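Local coordinates for protein glycine betaine/carnitine/choline ABC transporter (Staphylococcus aureus subsp. aureus Mu50, PDB 3O66) that probably serves as the extracellular substrate-binding component of an ABC importer, capturing glycine betaine, carnitine or choline for uptake, at residues N56-G61 and V225-L230; T73-A78 and M91-Q96. All coordinates share one frame; numbering follows the deposited sequence.

Contact 1 and contact 2 belong to the same lobe, and strand 65-70 connects them in sequence: it follows helix 51-60 of contact 1 and leads into helix 71-76 of contact 2. Their centres lie about 15 Å apart and their nearest atoms about 6 Å, so they are neighbours without touching. Both are largely buried, but contact 2 is nearer the centre of the chain. Contact 1 packs a helix on a sheet through purely apolar carbon contacts, with Leu58 over Val225 and Thr227. Contact 2 joins two helices, and there Leu75 packs against a methyl group and a hydroxyl oxygen whose polarity is met within its own helix.

Contact 1. Residues N56-G61 and V225-L230; sequences NALING and VATNEL
Leu58 reaches from the last turn of helix 51-60 to Val225 and Thr227 near the end of strand 222-227. The alpha carbons of Leu58 and Thr227 are 7.1 Å apart, the nearest such pair between 56-61 and 225-230. Leu58 CB points at the strand and stands 4.3 Å from Thr227 CG2. From there the leucine chain runs to CG, and this branch point lies 4.1 Å from the same Thr227 CG2. One step further CD2 stays near that methyl while it approaches Val225 CG1 at 3.8 Å, the shortest of these approaches. CD1 turns off from both partners; Leu58 also touches Thr14, Ala63, Ser66 and Gln104.

The strand presents Val225 and Thr227 on the face toward the helix, while the intervening Ala226 has its CB directed away and packs on Ile65. Val225 CG1 is anti to the backbone N (chi1 175°), and this is the methyl that meets the leucine. Thr227 divides its work: CG2 faces Leu58, whereas OG1, set between backbone N and carbonyl carbon (chi1 65°), turns to helix 228-233. Thr227 OG1 accepts from Leu230 N at 3.3 Å, with an N-H...O angle of 157°. Thr227 is thus the N-cap of that helix. At the other segment Gly61, with positive phi, closes helix 51-60 in a Schellman motif, in which its N bonds to Leu58 O at 3.3 Å.

Backbone bonds of Val225 with Ser66 and Ala226 with Thr105 place the strand between 65-70 and 104-106. The sheet order 43-48, 12-16, 65-70, 222-227, 104-106 is consistent with the type II periplasmic-binding-protein fold, strand order 2-1-3-5-4, with helix 51-60 as the connector of a beta-alpha-beta crossover.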
ATOM      1  N   ASN A  56     -15.758   8.495  -0.345  1.00 25.66           N
ATOM      2  CA  ASN A  56     -17.135   8.893  -0.502  1.00 26.33           C
ATOM      3  C   ASN A  56     -18.061   8.024   0.339  1.00 25.95           C
ATOM      4  O   ASN A  56     -19.004   8.551   0.942  1.00 26.98           O
ATOM      5  CB  ASN A  56     -17.538   8.956  -1.984  1.00 27.41           C
ATOM      6  CG  ASN A  56     -16.886  10.124  -2.706  1.00 30.14           C
ATOM      7  OD1 ASN A  56     -16.637  11.182  -2.106  1.00 32.94           O
ATOM      8  ND2 ASN A  56     -16.645   9.963  -4.004  1.00 32.36           N
ATOM      9  N   ALA A  57     -17.783   6.723   0.419  1.00 24.38           N
ATOM     10  CA  ALA A  57     -18.538   5.872   1.325  1.00 24.98           C
ATOM     11  C   ALA A  57     -18.507   6.365   2.791  1.00 25.15           C
ATOM     12  O   ALA A  57     -19.539   6.385   3.454  1.00 25.92           O
ATOM     13  CB  ALA A  57     -18.065   4.407   1.242  1.00 23.39           C
ATOM     14  N   LEU A  58     -17.329   6.715   3.307  1.00 24.60           N
ATOM     15  CA  LEU A  58     -17.246   7.188   4.695  1.00 26.08           C
ATOM     16  C   LEU A  58     -17.967   8.522   4.858  1.00 27.39           C
ATOM     17  O   LEU A  58     -18.718   8.731   5.830  1.00 26.70           O
ATOM     18  CB  LEU A  58     -15.780   7.275   5.192  1.00 25.36           C
ATOM     19  CG  LEU A  58     -15.251   6.008   5.910  1.00 26.29           C
ATOM     20  CD1 LEU A  58     -15.337   4.761   5.024  1.00 25.21           C
ATOM     21  CD2 LEU A  58     -13.818   6.181   6.386  1.00 26.11           C
ATOM     22  N   ILE A  59     -17.767   9.402   3.881  1.00 28.34           N
ATOM     23  CA  ILE A  59     -18.353  10.728   3.935  1.00 30.43           C
ATOM     24  C   ILE A  59     -19.887  10.630   3.868  1.00 31.14           C
ATOM     25  O   ILE A  59     -20.592  11.382   4.528  1.00 31.79           O
ATOM     26  CB  ILE A  59     -17.795  11.632   2.800  1.00 31.29           C
ATOM     27  CG1 ILE A  59     -16.349  12.056   3.108  1.00 31.33           C
ATOM     28  CG2 ILE A  59     -18.712  12.840   2.545  1.00 33.50           C
ATOM     29  CD1 ILE A  59     -16.103  12.672   4.482  1.00 30.99           C
ATOM     30  N   ASN A  60     -20.392   9.672   3.094  1.00 30.90           N
ATOM     31  CA  ASN A  60     -21.832   9.525   2.913  1.00 32.12           C
ATOM     32  C   ASN A  60     -22.550   8.671   3.944  1.00 31.44           C
ATOM     33  O   ASN A  60     -23.770   8.576   3.920  1.00 31.45           O
ATOM     34  CB  ASN A  60     -22.156   9.065   1.486  1.00 32.77           C
ATOM     35  CG  ASN A  60     -21.824  10.125   0.472  1.00 34.93           C
ATOM     36  OD1 ASN A  60     -21.904  11.325   0.753  1.00 39.52           O
ATOM     37  ND2 ASN A  60     -21.460   9.709  -0.698  1.00 35.90           N
ATOM     38  N   GLY A  61     -21.792   8.101   4.868  1.00 30.12           N
ATOM     39  CA  GLY A  61     -22.354   7.263   5.929  1.00 30.10           C
ATOM     40  C   GLY A  61     -22.597   5.831   5.484  1.00 29.70           C
ATOM     41  O   GLY A  61     -23.255   5.063   6.184  1.00 29.34           O
ATOM     42  N   VAL A 225      -8.438   3.929   8.237  1.00 21.04           N
ATOM     43  CA  VAL A 225      -9.204   5.153   8.570  1.00 22.20           C
ATOM     44  C   VAL A 225     -10.517   4.731   9.230  1.00 22.70           C
ATOM     45  O   VAL A 225     -11.128   3.745   8.831  1.00 22.67           O
ATOM     46  CB  VAL A 225      -9.464   6.003   7.306  1.00 21.88           C
ATOM     47  CG1 VAL A 225     -10.398   7.262   7.610  1.00 22.77           C
ATOM     48  CG2 VAL A 225      -8.125   6.431   6.684  1.00 20.44           C
ATOM     49  N   ALA A 226     -10.938   5.470  10.251  1.00 23.58           N
ATOM     50  CA  ALA A 226     -12.231   5.256  10.878  1.00 23.96           C
ATOM     51  C   ALA A 226     -12.850   6.645  11.091  1.00 24.70           C
ATOM     52  O   ALA A 226     -12.129   7.629  11.339  1.00 25.39           O
ATOM     53  CB  ALA A 226     -12.086   4.513  12.197  1.00 23.27           C
ATOM     54  N   THR A 227     -14.174   6.744  10.984  1.00 23.91           N
ATOM     55  CA  THR A 227     -14.835   8.017  11.363  1.00 24.25           C
ATOM     56  C   THR A 227     -14.772   8.194  12.864  1.00 25.07           C
ATOM     57  O   THR A 227     -14.802   7.208  13.645  1.00 24.38           O
ATOM     58  CB  THR A 227     -16.297   8.065  10.922  1.00 25.05           C
ATOM     59  OG1 THR A 227     -17.033   7.054  11.627  1.00 23.85           O
ATOM     60  CG2 THR A 227     -16.396   7.861   9.411  1.00 23.36           C
ATOM     61  N   ASN A 228     -14.652   9.438  13.296  1.00 25.63           N
ATOM     62  CA  ASN A 228     -14.639   9.704  14.730  1.00 26.99           C
ATOM     63  C   ASN A 228     -16.022   9.514  15.379  1.00 27.87           C
ATOM     64  O   ASN A 228     -16.117   9.217  16.585  1.00 27.95           O
ATOM     65  CB  ASN A 228     -13.981  11.071  15.031  1.00 27.96           C
ATOM     66  CG  ASN A 228     -12.490  11.045  14.716  1.00 27.34           C
ATOM     67  OD1 ASN A 228     -11.876   9.974  14.730  1.00 28.46           O
ATOM     68  ND2 ASN A 228     -11.908  12.197  14.407  1.00 27.28           N
ATOM     69  N   GLU A 229     -17.078   9.611  14.570  1.00 28.16           N
ATOM     70  CA  GLU A 229     -18.427   9.257  15.041  1.00 29.84           C
ATOM     71  C   GLU A 229     -18.417   7.804  15.558  1.00 28.43           C
ATOM     72  O   GLU A 229     -18.916   7.538  16.647  1.00 28.83           O
ATOM     73  CB  GLU A 229     -19.490   9.446  13.947  1.00 30.62           C
ATOM     74  CG  GLU A 229     -20.914   9.047  14.394  1.00 36.61           C
ATOM     75  CD  GLU A 229     -21.974   9.147  13.280  1.00 43.36           C
ATOM     76  OE1 GLU A 229     -21.607   9.158  12.084  1.00 44.09           O
ATOM     77  OE2 GLU A 229     -23.190   9.195  13.608  1.00 48.57           O
ATOM     78  N   LEU A 230     -17.827   6.886  14.788  1.00 27.01           N
ATOM     79  CA  LEU A 230     -17.748   5.477  15.207  1.00 26.71           C
ATOM     80  C   LEU A 230     -16.861   5.321  16.443  1.00 27.06           C
ATOM     81  O   LEU A 230     -17.207   4.581  17.406  1.00 28.17           O
ATOM     82  CB  LEU A 230     -17.212   4.582  14.066  1.00 25.71           C
ATOM     83  CG  LEU A 230     -16.845   3.154  14.489  1.00 24.58           C
ATOM     84  CD1 LEU A 230     -18.092   2.361  14.924  1.00 23.36           C
ATOM     85  CD2 LEU A 230     -16.115   2.435  13.366  1.00 25.24           C
TER

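Contact 2. Residues T73-A78 and M91-Q96; sequences TDLTGA and MIATQQ
Where Leu75 meets Thr94 and Ala93, the touching groups are branched and methyl side chains, with no ring or amide among them. The flat group closest to the interface is the carboxylate of Asp74, whose end leads away from helix 87-102: OD2 forms a salt bridge with Arg69 NE, and the side chain also packs on Phe98 and Phe106. Its own nearest approach to 91-96 is by an aliphatic atom, CB, which stands 4.8 Å from Thr94 CG2.

Both close contacts between the segments run through Leu75. Its CB lies 3.7 Å from Thr94 OG1, and with CG anti to the backbone N (chi1 -176°) the chain extends so that CD1 comes 4.1 Å from Ala93 CB. That same CD1 is also 4.1 Å from Thr94 OG1, so the leucine spans two consecutive residues of the partner helix. Although Thr94 OG1 faces carbon here, it is not left without a polar partner: it hydrogen-bonds to Ala90 O, one turn back in its own helix, while also lying 4.2 Å from Leu75 CD2. The alpha carbons of Leu75 and Thr94 are just 5.5 Å apart, evidence of a close helix-to-helix approach at this point.

Helix 71-76 ends here, Gly77 being the first residue to depart from helical angles while its N still bonds to Thr73 O at 2.9 Å. Leu75 also shares a backbone bond with Glu81 in the connection between the helices, and Ala93 packs on Ile84 there. On the sheet side, Asp74 and Thr94 both touch Phe106, which places the helix pair against strand 104-106, outermost in this chain's sheet.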
ATOM      1  N   THR A  73      -1.970   9.267  -1.488  1.00 26.48           N
ATOM      2  CA  THR A  73      -3.166   9.296  -2.321  1.00 26.59           C
ATOM      3  C   THR A  73      -4.176  10.221  -1.682  1.00 26.52           C
ATOM      4  O   THR A  73      -4.768  11.062  -2.361  1.00 26.75           O
ATOM      5  CB  THR A  73      -3.801   7.928  -2.450  1.00 26.09           C
ATOM      6  OG1 THR A  73      -2.890   7.057  -3.132  1.00 25.62           O
ATOM      7  CG2 THR A  73      -5.129   8.039  -3.248  1.00 27.19           C
ATOM      8  N   ASP A  74      -4.393  10.053  -0.380  1.00 25.70           N
ATOM      9  CA  ASP A  74      -5.447  10.826   0.266  1.00 26.85           C
ATOM     10  C   ASP A  74      -5.093  12.306   0.538  1.00 27.24           C
ATOM     11  O   ASP A  74      -5.985  13.161   0.603  1.00 27.34           O
ATOM     12  CB  ASP A  74      -5.932  10.088   1.502  1.00 27.10           C
ATOM     13  CG  ASP A  74      -6.888   8.971   1.146  1.00 27.15           C
ATOM     14  OD1 ASP A  74      -7.879   9.227   0.429  1.00 28.95           O
ATOM     15  OD2 ASP A  74      -6.635   7.825   1.543  1.00 30.56           O
ATOM     16  N   LEU A  75      -3.796  12.588   0.686  1.00 27.21           N
ATOM     17  CA  LEU A  75      -3.325  13.954   0.853  1.00 28.02           C
ATOM     18  C   LEU A  75      -3.570  14.834  -0.374  1.00 29.66           C
ATOM     19  O   LEU A  75      -3.932  16.005  -0.222  1.00 30.13           O
ATOM     20  CB  LEU A  75      -1.848  14.013   1.261  1.00 27.60           C
ATOM     21  CG  LEU A  75      -1.253  15.396   1.555  1.00 27.63           C
ATOM     22  CD1 LEU A  75      -2.012  16.121   2.678  1.00 26.34           C
ATOM     23  CD2 LEU A  75       0.207  15.295   1.914  1.00 28.76           C
ATOM     24  N   THR A  76      -3.339  14.300  -1.573  1.00 29.51           N
ATOM     25  CA  THR A  76      -3.588  15.081  -2.777  1.00 31.91           C
ATOM     26  C   THR A  76      -4.984  14.848  -3.374  1.00 31.88           C
ATOM     27  O   THR A  76      -5.461  15.645  -4.186  1.00 33.67           O
ATOM     28  CB  THR A  76      -2.499  14.852  -3.852  1.00 32.56           C
ATOM     29  OG1 THR A  76      -2.551  13.497  -4.286  1.00 33.26           O
ATOM     30  CG2 THR A  76      -1.097  15.180  -3.297  1.00 33.70           C
ATOM     31  N   GLY A  77      -5.617  13.740  -2.997  1.00 30.92           N
ATOM     32  CA  GLY A  77      -6.947  13.418  -3.470  1.00 30.83           C
ATOM     33  C   GLY A  77      -7.968  14.060  -2.548  1.00 31.16           C
ATOM     34  O   GLY A  77      -8.286  15.237  -2.696  1.00 31.74           O
ATOM     35  N   ALA A  78      -8.457  13.293  -1.578  1.00 30.24           N
ATOM     36  CA  ALA A  78      -9.534  13.753  -0.712  1.00 30.38           C
ATOM     37  C   ALA A  78      -9.226  15.099  -0.033  1.00 30.89           C
ATOM     38  O   ALA A  78     -10.086  15.988   0.012  1.00 31.60           O
ATOM     39  CB  ALA A  78      -9.848  12.677   0.325  1.00 29.62           C
HETATM   40  N   MSE A  91       2.743  12.422   6.722  1.00 26.50           N
HETATM   41  CA  MSE A  91       1.777  11.691   7.561  1.00 25.99           C
HETATM   42  C   MSE A  91       1.067  12.648   8.522  1.00 26.77           C
HETATM   43  O   MSE A  91      -0.145  12.564   8.715  1.00 27.00           O
HETATM   44  CB  MSE A  91       2.419  10.522   8.324  1.00 24.54           C
HETATM   45  CG  MSE A  91       1.392   9.709   9.158  1.00 23.38           C
HETATM   46 SE   MSE A  91      -0.104   9.018   8.072  0.75 22.66          SE
HETATM   47  CE  MSE A  91       0.655   7.267   7.785  1.00 20.84           C
ATOM     48  N   ILE A  92       1.828  13.551   9.129  1.00 27.94           N
ATOM     49  CA  ILE A  92       1.243  14.566  10.001  1.00 29.01           C
ATOM     50  C   ILE A  92       0.186  15.410   9.254  1.00 28.60           C
ATOM     51  O   ILE A  92      -0.919  15.652   9.776  1.00 28.89           O
ATOM     52  CB  ILE A  92       2.337  15.473  10.633  1.00 30.19           C
ATOM     53  CG1 ILE A  92       3.130  14.680  11.685  1.00 31.26           C
ATOM     54  CG2 ILE A  92       1.704  16.745  11.269  1.00 32.22           C
ATOM     55  CD1 ILE A  92       4.477  15.317  12.090  1.00 33.03           C
ATOM     56  N   ALA A  93       0.526  15.877   8.055  1.00 27.95           N
ATOM     57  CA  ALA A  93      -0.421  16.654   7.237  1.00 27.19           C
ATOM     58  C   ALA A  93      -1.673  15.830   6.920  1.00 26.05           C
ATOM     59  O   ALA A  93      -2.770  16.350   6.938  1.00 26.35           O
ATOM     60  CB  ALA A  93       0.232  17.127   5.937  1.00 26.85           C
ATOM     61  N   THR A  94      -1.502  14.547   6.615  1.00 24.90           N
ATOM     62  CA  THR A  94      -2.648  13.674   6.344  1.00 24.34           C
ATOM     63  C   THR A  94      -3.554  13.484   7.575  1.00 24.38           C
ATOM     64  O   THR A  94      -4.789  13.541   7.483  1.00 24.77           O
ATOM     65  CB  THR A  94      -2.181  12.306   5.768  1.00 22.91           C
ATOM     66  OG1 THR A  94      -1.319  12.555   4.658  1.00 23.52           O
ATOM     67  CG2 THR A  94      -3.379  11.488   5.270  1.00 23.36           C
ATOM     68  N   GLN A  95      -2.952  13.234   8.724  1.00 24.77           N
ATOM     69  CA  GLN A  95      -3.741  12.977   9.929  1.00 24.83           C
ATOM     70  C   GLN A  95      -4.495  14.231  10.402  1.00 25.24           C
ATOM     71  O   GLN A  95      -5.660  14.142  10.789  1.00 25.19           O
ATOM     72  CB  GLN A  95      -2.837  12.407  11.036  1.00 25.45           C
ATOM     73  CG  GLN A  95      -2.354  11.012  10.696  1.00 25.50           C
ATOM     74  CD  GLN A  95      -1.295  10.468  11.627  1.00 27.49           C
ATOM     75  OE1 GLN A  95      -0.527  11.224  12.236  1.00 27.52           O
ATOM     76  NE2 GLN A  95      -1.230   9.134  11.723  1.00 27.17           N
ATOM     77  N   GLN A  96      -3.831  15.381  10.314  1.00 25.80           N
ATOM     78  CA  GLN A  96      -4.406  16.674  10.728  1.00 27.26           C
ATOM     79  C   GLN A  96      -5.594  16.996   9.795  1.00 26.48           C
ATOM     80  O   GLN A  96      -6.676  17.334  10.247  1.00 25.78           O
ATOM     81  CB  GLN A  96      -3.336  17.787  10.661  1.00 29.16           C
ATOM     82  CG  GLN A  96      -2.303  17.761  11.806  1.00 33.76           C
ATOM     83  CD  GLN A  96      -1.203  18.844  11.678  1.00 42.70           C
ATOM     84  OE1 GLN A  96      -0.942  19.377  10.580  1.00 46.42           O
ATOM     85  NE2 GLN A  96      -0.541  19.159  12.805  1.00 45.35           N
TER